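Local coordinates for protein 3-dehydroquinate dehydratase (Enterococcus faecalis, PDB 4PH6) that catalyses the cis-dehydration of 3-dehydroquinate to 3-dehydroshikimate, the third step of the chorismate pathway, through an imine intermediate with an active-site lysine, at residues V108-E119 with E133-C144. Sequence-based numbering, arbitrary orientation.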
ATOM      1  N   VAL A 108      34.658  14.261  -0.681  1.00  9.97           N
ATOM      2  CA  VAL A 108      34.664  14.694   0.706  1.00 13.45           C
ATOM      3  C   VAL A 108      35.547  15.939   0.897  1.00 15.45           C
ATOM      4  O   VAL A 108      35.145  16.882   1.586  1.00 11.72           O
ATOM      5  CB  VAL A 108      35.130  13.565   1.647  1.00 14.13           C
ATOM      6  CG1 VAL A 108      35.461  14.122   3.038  1.00 15.20           C
ATOM      7  CG2 VAL A 108      34.063  12.476   1.737  1.00  8.44           C
ATOM      8  N   LYS A 109      36.718  15.947   0.255  1.00 11.90           N
ATOM      9  CA  LYS A 109      37.683  17.035   0.387  1.00 16.99           C
ATOM     10  C   LYS A 109      37.322  18.298  -0.388  1.00 21.16           C
ATOM     11  O   LYS A 109      37.460  19.403   0.136  1.00 18.51           O
ATOM     12  CB  LYS A 109      39.075  16.573  -0.073  1.00 20.35           C
ATOM     13  CG  LYS A 109      39.737  15.600   0.874  1.00 22.07           C
ATOM     14  CD  LYS A 109      40.940  14.936   0.230  1.00 24.52           C
ATOM     15  CE  LYS A 109      41.488  13.853   1.146  1.00 27.03           C
ATOM     16  NZ  LYS A 109      42.387  12.910   0.433  1.00 38.76           N
ATOM     17  N   LYS A 110      36.887  18.133  -1.637  1.00 17.69           N
ATOM     18  CA  LYS A 110      36.774  19.261  -2.554  1.00 19.13           C
ATOM     19  C   LYS A 110      35.451  19.296  -3.319  1.00 21.38           C
ATOM     20  O   LYS A 110      35.281  20.110  -4.232  1.00 17.37           O
ATOM     21  CB  LYS A 110      37.928  19.243  -3.558  1.00 19.96           C
ATOM     22  CG  LYS A 110      39.276  19.632  -2.977  1.00 21.30           C
ATOM     23  CD  LYS A 110      40.415  18.971  -3.740  1.00 28.43           C
ATOM     24  CE  LYS A 110      41.766  19.600  -3.375  1.00 34.06           C
ATOM     25  NZ  LYS A 110      42.906  19.002  -4.146  1.00 37.07           N
ATOM     26  N   GLY A 111      34.519  18.421  -2.954  1.00 19.07           N
ATOM     27  CA  GLY A 111      33.222  18.408  -3.600  1.00 11.86           C
ATOM     28  C   GLY A 111      32.142  19.023  -2.737  1.00 11.14           C
ATOM     29  O   GLY A 111      32.381  19.350  -1.579  1.00 10.00           O
ATOM     30  N   ALA A 112      30.948  19.180  -3.311  1.00 11.46           N
ATOM     31  CA  ALA A 112      29.790  19.637  -2.560  1.00  8.91           C
ATOM     32  C   ALA A 112      28.776  18.506  -2.410  1.00  8.00           C
ATOM     33  O   ALA A 112      28.434  17.839  -3.391  1.00 10.66           O
ATOM     34  CB  ALA A 112      29.155  20.850  -3.243  1.00  9.32           C
ATOM     35  N   LEU A 113      28.310  18.280  -1.181  1.00 14.86           N
ATOM     36  CA  LEU A 113      27.343  17.218  -0.897  1.00  9.28           C
ATOM     37  C   LEU A 113      26.887  17.276   0.554  1.00  5.68           C
ATOM     38  O   LEU A 113      27.617  17.725   1.414  1.00  5.75           O
ATOM     39  CB  LEU A 113      27.941  15.843  -1.210  1.00  8.41           C
ATOM     40  CG  LEU A 113      29.184  15.389  -0.444  1.00  9.86           C
ATOM     41  CD1 LEU A 113      28.935  14.052   0.187  1.00  6.11           C
ATOM     42  CD2 LEU A 113      30.421  15.330  -1.313  1.00 23.55           C
ATOM     43  N   ASP A 114      25.679  16.805   0.826  1.00  8.44           N
ATOM     44  CA  ASP A 114      25.146  16.860   2.185  1.00  9.49           C
ATOM     45  C   ASP A 114      25.030  15.470   2.785  1.00  8.85           C
ATOM     46  O   ASP A 114      25.145  15.305   4.000  1.00 10.62           O
ATOM     47  CB  ASP A 114      23.788  17.559   2.185  1.00  4.50           C
ATOM     48  CG  ASP A 114      23.874  18.956   1.618  1.00  4.84           C
ATOM     49  OD1 ASP A 114      24.707  19.735   2.110  1.00  9.62           O
ATOM     50  OD2 ASP A 114      23.162  19.273   0.652  1.00  5.10           O
ATOM     51  N   LEU A 115      24.808  14.481   1.922  1.00  4.31           N
ATOM     52  CA  LEU A 115      24.720  13.087   2.320  1.00  5.23           C
ATOM     53  C   LEU A 115      25.561  12.235   1.388  1.00  8.76           C
ATOM     54  O   LEU A 115      25.659  12.504   0.193  1.00  5.00           O
ATOM     55  CB  LEU A 115      23.272  12.590   2.316  1.00  4.16           C
ATOM     56  CG  LEU A 115      22.260  13.382   3.127  1.00  3.85           C
ATOM     57  CD1 LEU A 115      21.516  14.352   2.225  1.00  4.12           C
ATOM     58  CD2 LEU A 115      21.314  12.438   3.826  1.00  7.21           C
ATOM     59  N   LEU A 116      26.183  11.210   1.948  1.00  8.39           N
ATOM     60  CA  LEU A 116      27.013  10.317   1.153  1.00 13.33           C
ATOM     61  C   LEU A 116      26.482   8.898   1.269  1.00 13.40           C
ATOM     62  O   LEU A 116      26.287   8.380   2.376  1.00  7.97           O
ATOM     63  CB  LEU A 116      28.489  10.387   1.599  1.00 14.33           C
ATOM     64  CG  LEU A 116      29.541   9.536   0.871  1.00 11.86           C
ATOM     65  CD1 LEU A 116      29.462   9.707  -0.648  1.00  9.47           C
ATOM     66  CD2 LEU A 116      30.961   9.838   1.389  1.00  7.95           C
ATOM     67  N   ASP A 117      26.238   8.292   0.112  1.00  6.16           N
ATOM     68  CA  ASP A 117      25.810   6.914   0.008  1.00  7.80           C
ATOM     69  C   ASP A 117      27.021   5.960   0.003  1.00 13.99           C
ATOM     70  O   ASP A 117      27.912   6.073  -0.839  1.00  9.73           O
ATOM     71  CB  ASP A 117      24.968   6.722  -1.268  1.00  6.76           C
ATOM     72  CG  ASP A 117      24.507   5.281  -1.467  1.00  8.75           C
ATOM     73  OD1 ASP A 117      25.369   4.425  -1.746  1.00  8.97           O
ATOM     74  OD2 ASP A 117      23.285   5.012  -1.397  1.00  7.72           O
ATOM     75  N   ILE A 118      27.033   5.014   0.938  1.00  7.82           N
ATOM     76  CA  ILE A 118      28.087   4.012   1.014  1.00  8.38           C
ATOM     77  C   ILE A 118      27.470   2.622   1.186  1.00  8.86           C
ATOM     78  O   ILE A 118      26.689   2.385   2.098  1.00  8.56           O
ATOM     79  CB  ILE A 118      29.055   4.283   2.174  1.00  8.45           C
ATOM     80  CG1 ILE A 118      29.701   5.662   2.016  1.00  8.13           C
ATOM     81  CG2 ILE A 118      30.129   3.171   2.268  1.00  9.52           C
ATOM     82  CD1 ILE A 118      30.592   6.056   3.168  1.00  8.27           C
ATOM     83  N   GLU A 119      27.811   1.709   0.293  1.00 13.35           N
ATOM     84  CA  GLU A 119      27.254   0.369   0.365  1.00 16.68           C
ATOM     85  C   GLU A 119      27.814  -0.409   1.556  1.00 10.82           C
ATOM     86  O   GLU A 119      29.026  -0.482   1.755  1.00 11.34           O
ATOM     87  CB  GLU A 119      27.497  -0.360  -0.947  1.00 13.15           C
ATOM     88  CG  GLU A 119      26.770   0.320  -2.087  1.00 13.47           C
ATOM     89  CD  GLU A 119      27.024  -0.299  -3.440  1.00 15.82           C
ATOM     90  OE1 GLU A 119      27.810  -1.266  -3.541  1.00 17.44           O
ATOM     91  OE2 GLU A 119      26.433   0.205  -4.417  1.00 20.01           O
ATOM     92  N   GLU A 133      35.949  10.538   7.912  1.00 12.06           N
ATOM     93  CA  GLU A 133      36.372  11.715   7.154  1.00 12.54           C
ATOM     94  C   GLU A 133      35.163  12.483   6.592  1.00 13.13           C
ATOM     95  O   GLU A 133      35.154  13.711   6.584  1.00 15.19           O
ATOM     96  CB  GLU A 133      37.327  11.330   6.022  1.00 14.66           C
ATOM     97  CG  GLU A 133      38.702  10.856   6.494  1.00 20.33           C
ATOM     98  CD  GLU A 133      39.377  11.831   7.448  1.00 26.95           C
ATOM     99  OE1 GLU A 133      39.623  12.988   7.050  1.00 29.29           O
ATOM    100  OE2 GLU A 133      39.644  11.438   8.612  1.00 36.86           O
ATOM    101  N   ALA A 134      34.140  11.772   6.136  1.00 10.11           N
ATOM    102  CA  ALA A 134      32.928  12.437   5.677  1.00  9.24           C
ATOM    103  C   ALA A 134      32.201  13.141   6.824  1.00 22.17           C
ATOM    104  O   ALA A 134      31.771  14.293   6.662  1.00 22.03           O
ATOM    105  CB  ALA A 134      31.998  11.443   4.992  1.00  8.37           C
ATOM    106  N   LYS A 135      32.060  12.473   7.970  1.00  9.30           N
ATOM    107  CA  LYS A 135      31.338  13.066   9.105  1.00  9.37           C
ATOM    108  C   LYS A 135      32.043  14.311   9.622  1.00 17.30           C
ATOM    109  O   LYS A 135      31.390  15.294   9.985  1.00 12.36           O
ATOM    110  CB  LYS A 135      31.159  12.074  10.265  1.00  9.58           C
ATOM    111  CG  LYS A 135      30.114  11.008   9.992  1.00 14.58           C
ATOM    112  CD  LYS A 135      29.590  10.310  11.242  1.00  9.32           C
ATOM    113  CE  LYS A 135      28.511   9.299  10.837  1.00 11.94           C
ATOM    114  NZ  LYS A 135      27.843   8.618  11.982  1.00 16.56           N
ATOM    115  N   LYS A 136      33.370  14.250   9.671  1.00 13.98           N
ATOM    116  CA  LYS A 136      34.160  15.390  10.093  1.00 14.45           C
ATOM    117  C   LYS A 136      33.845  16.598   9.196  1.00 11.79           C
ATOM    118  O   LYS A 136      33.788  17.728   9.674  1.00 20.72           O
ATOM    119  CB  LYS A 136      35.652  15.046  10.065  1.00 13.19           C
ATOM    120  CG  LYS A 136      36.541  16.112  10.658  1.00 26.95           C
ATOM    121  CD  LYS A 136      38.006  15.683  10.632  1.00 30.38           C
ATOM    122  CE  LYS A 136      38.301  14.623  11.692  1.00 33.15           C
ATOM    123  NZ  LYS A 136      38.658  15.207  13.028  1.00 28.18           N
ATOM    124  N   ALA A 137      33.605  16.349   7.912  1.00 11.14           N
ATOM    125  CA  ALA A 137      33.231  17.422   6.977  1.00 13.69           C
ATOM    126  C   ALA A 137      31.754  17.802   7.067  1.00 13.02           C
ATOM    127  O   ALA A 137      31.294  18.632   6.281  1.00 12.83           O
ATOM    128  CB  ALA A 137      33.574  17.024   5.535  1.00 10.77           C
ATOM    129  N   GLY A 138      31.012  17.195   8.000  1.00  9.89           N
ATOM    130  CA  GLY A 138      29.602  17.521   8.192  1.00  9.45           C
ATOM    131  C   GLY A 138      28.665  16.814   7.220  1.00 13.04           C
ATOM    132  O   GLY A 138      27.506  17.185   7.061  1.00 10.85           O
ATOM    133  N   ILE A 139      29.169  15.778   6.562  1.00  8.32           N
ATOM    134  CA  ILE A 139      28.346  15.003   5.654  1.00  9.12           C
ATOM    135  C   ILE A 139      27.604  13.875   6.380  1.00  7.26           C
ATOM    136  O   ILE A 139      28.228  13.103   7.115  1.00 15.80           O
ATOM    137  CB  ILE A 139      29.193  14.396   4.536  1.00  7.59           C
ATOM    138  CG1 ILE A 139      30.001  15.499   3.839  1.00  8.16           C
ATOM    139  CG2 ILE A 139      28.308  13.651   3.572  1.00  7.01           C
ATOM    140  CD1 ILE A 139      31.137  14.982   2.988  1.00  8.45           C
ATOM    141  N   LYS A 140      26.288  13.780   6.180  1.00  6.93           N
ATOM    142  CA  LYS A 140      25.496  12.668   6.715  1.00  6.66           C
ATOM    143  C   LYS A 140      25.738  11.396   5.918  1.00 13.17           C
ATOM    144  O   LYS A 140      25.803  11.418   4.688  1.00 10.73           O
ATOM    145  CB  LYS A 140      23.989  12.981   6.698  1.00 16.13           C
ATOM    146  CG  LYS A 140      23.577  14.259   7.406  1.00 20.62           C
ATOM    147  CD  LYS A 140      23.938  14.223   8.879  1.00 16.60           C
ATOM    148  CE  LYS A 140      23.554  15.547   9.546  1.00 14.84           C
ATOM    149  NZ  LYS A 140      24.135  15.653  10.917  1.00 10.27           N
ATOM    150  N   ILE A 141      25.841  10.276   6.619  1.00 14.51           N
ATOM    151  CA  ILE A 141      26.136   9.014   5.961  1.00  7.47           C
ATOM    152  C   ILE A 141      24.905   8.138   5.731  1.00  5.64           C
ATOM    153  O   ILE A 141      24.139   7.859   6.657  1.00  5.77           O
ATOM    154  CB  ILE A 141      27.159   8.216   6.760  1.00  6.31           C
ATOM    155  CG1 ILE A 141      28.460   9.012   6.842  1.00  9.78           C
ATOM    156  CG2 ILE A 141      27.393   6.865   6.096  1.00  6.15           C
ATOM    157  CD1 ILE A 141      29.042   9.362   5.483  1.00  6.73           C
ATOM    158  N   VAL A 142      24.723   7.703   4.489  1.00  5.37           N
ATOM    159  CA  VAL A 142      23.689   6.714   4.192  1.00  5.20           C
ATOM    160  C   VAL A 142      24.358   5.401   3.824  1.00  8.40           C
ATOM    161  O   VAL A 142      24.878   5.269   2.722  1.00  7.29           O
ATOM    162  CB  VAL A 142      22.748   7.145   3.035  1.00  5.97           C
ATOM    163  CG1 VAL A 142      21.685   6.077   2.800  1.00 12.19           C
ATOM    164  CG2 VAL A 142      22.094   8.486   3.329  1.00  5.41           C
ATOM    165  N   LEU A 143      24.368   4.447   4.757  1.00  5.28           N
ATOM    166  CA  LEU A 143      24.805   3.088   4.440  1.00 12.60           C
ATOM    167  C   LEU A 143      23.633   2.399   3.777  1.00 13.96           C
ATOM    168  O   LEU A 143      22.483   2.703   4.075  1.00  5.22           O
ATOM    169  CB  LEU A 143      25.267   2.312   5.681  1.00  5.74           C
ATOM    170  CG  LEU A 143      26.575   2.790   6.327  1.00 10.13           C
ATOM    171  CD1 LEU A 143      27.191   1.708   7.212  1.00 14.47           C
ATOM    172  CD2 LEU A 143      27.585   3.294   5.296  1.00  7.34           C
ATOM    173  N   CYS A 144      23.915   1.484   2.864  1.00 10.13           N
ATOM    174  CA  CYS A 144      22.856   0.965   2.032  1.00 10.06           C
ATOM    175  C   CYS A 144      23.177  -0.370   1.410  1.00 10.21           C
ATOM    176  O   CYS A 144      24.343  -0.733   1.214  1.00 10.54           O
ATOM    177  CB  CYS A 144      22.544   1.965   0.937  1.00 17.07           C
ATOM    178  SG  CYS A 144      23.992   2.293  -0.033  1.00 28.56           S
TER
HETATM  179  O   HOH W   1      24.840  17.303   5.597  1.00  6.74           O
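Ile-139, just beyond helix 124-136, packs both its branches on Leu-113 in the layer between helices and sheet. CG2, held anti to the backbone N by a chi1 of -54°, presses on Leu-113 CD1 at a tight 3.5 Å and goes on to Leu-116 CB, while Ile-139 CD1 also touches Leu-113 and continues to Val-108 CG2. Ala-134 CB completes this cluster, resting 4.0 Å from Val-108 CG2 on the neighbouring helix and close to Leu-116 CD2 on the strand. Further along the same face, Leu-143 CD2 lies 3.6 Å from Ile-118 CB. On the other face, inside the barrel, Leu-115 CD2 spans Lys-140 CB and Val-142 CG2.

Between these layers the strands 115-119 and 140-144 pair in parallel, their short axes inclined by 27°. Leu-116 and Ile-118 each turn both N and O toward strand 140-144: Leu-116 N meets Lys-140 O almost head-on, Val-142 N gives a 2.7 Å bond to Leu-116 O, Ile-118 N bonds to Val-142 O at 2.8 Å, and the last link, Cys-144 N to Ile-118 O, is weak. At the opposite end Asp-114 O receives Lys-140 N and a water that it shares with Gly-138 O, the positive-phi residue of a Schellman motif.

The polar edge lies at the C-terminal strand ends. There Cys-144 SG sits 3.1 Å from both OD1 and OD2 of Asp-117, whose OD2 is salt-bridged to Arg-85, a predicted substrate-binding residue; the Cys-144 side chain also touches Lys-173, the predicted Schiff-base lysine. This is one beta-alpha-beta unit of the (beta/alpha)8 barrel, whose C-terminal strand ends carry the predicted active site.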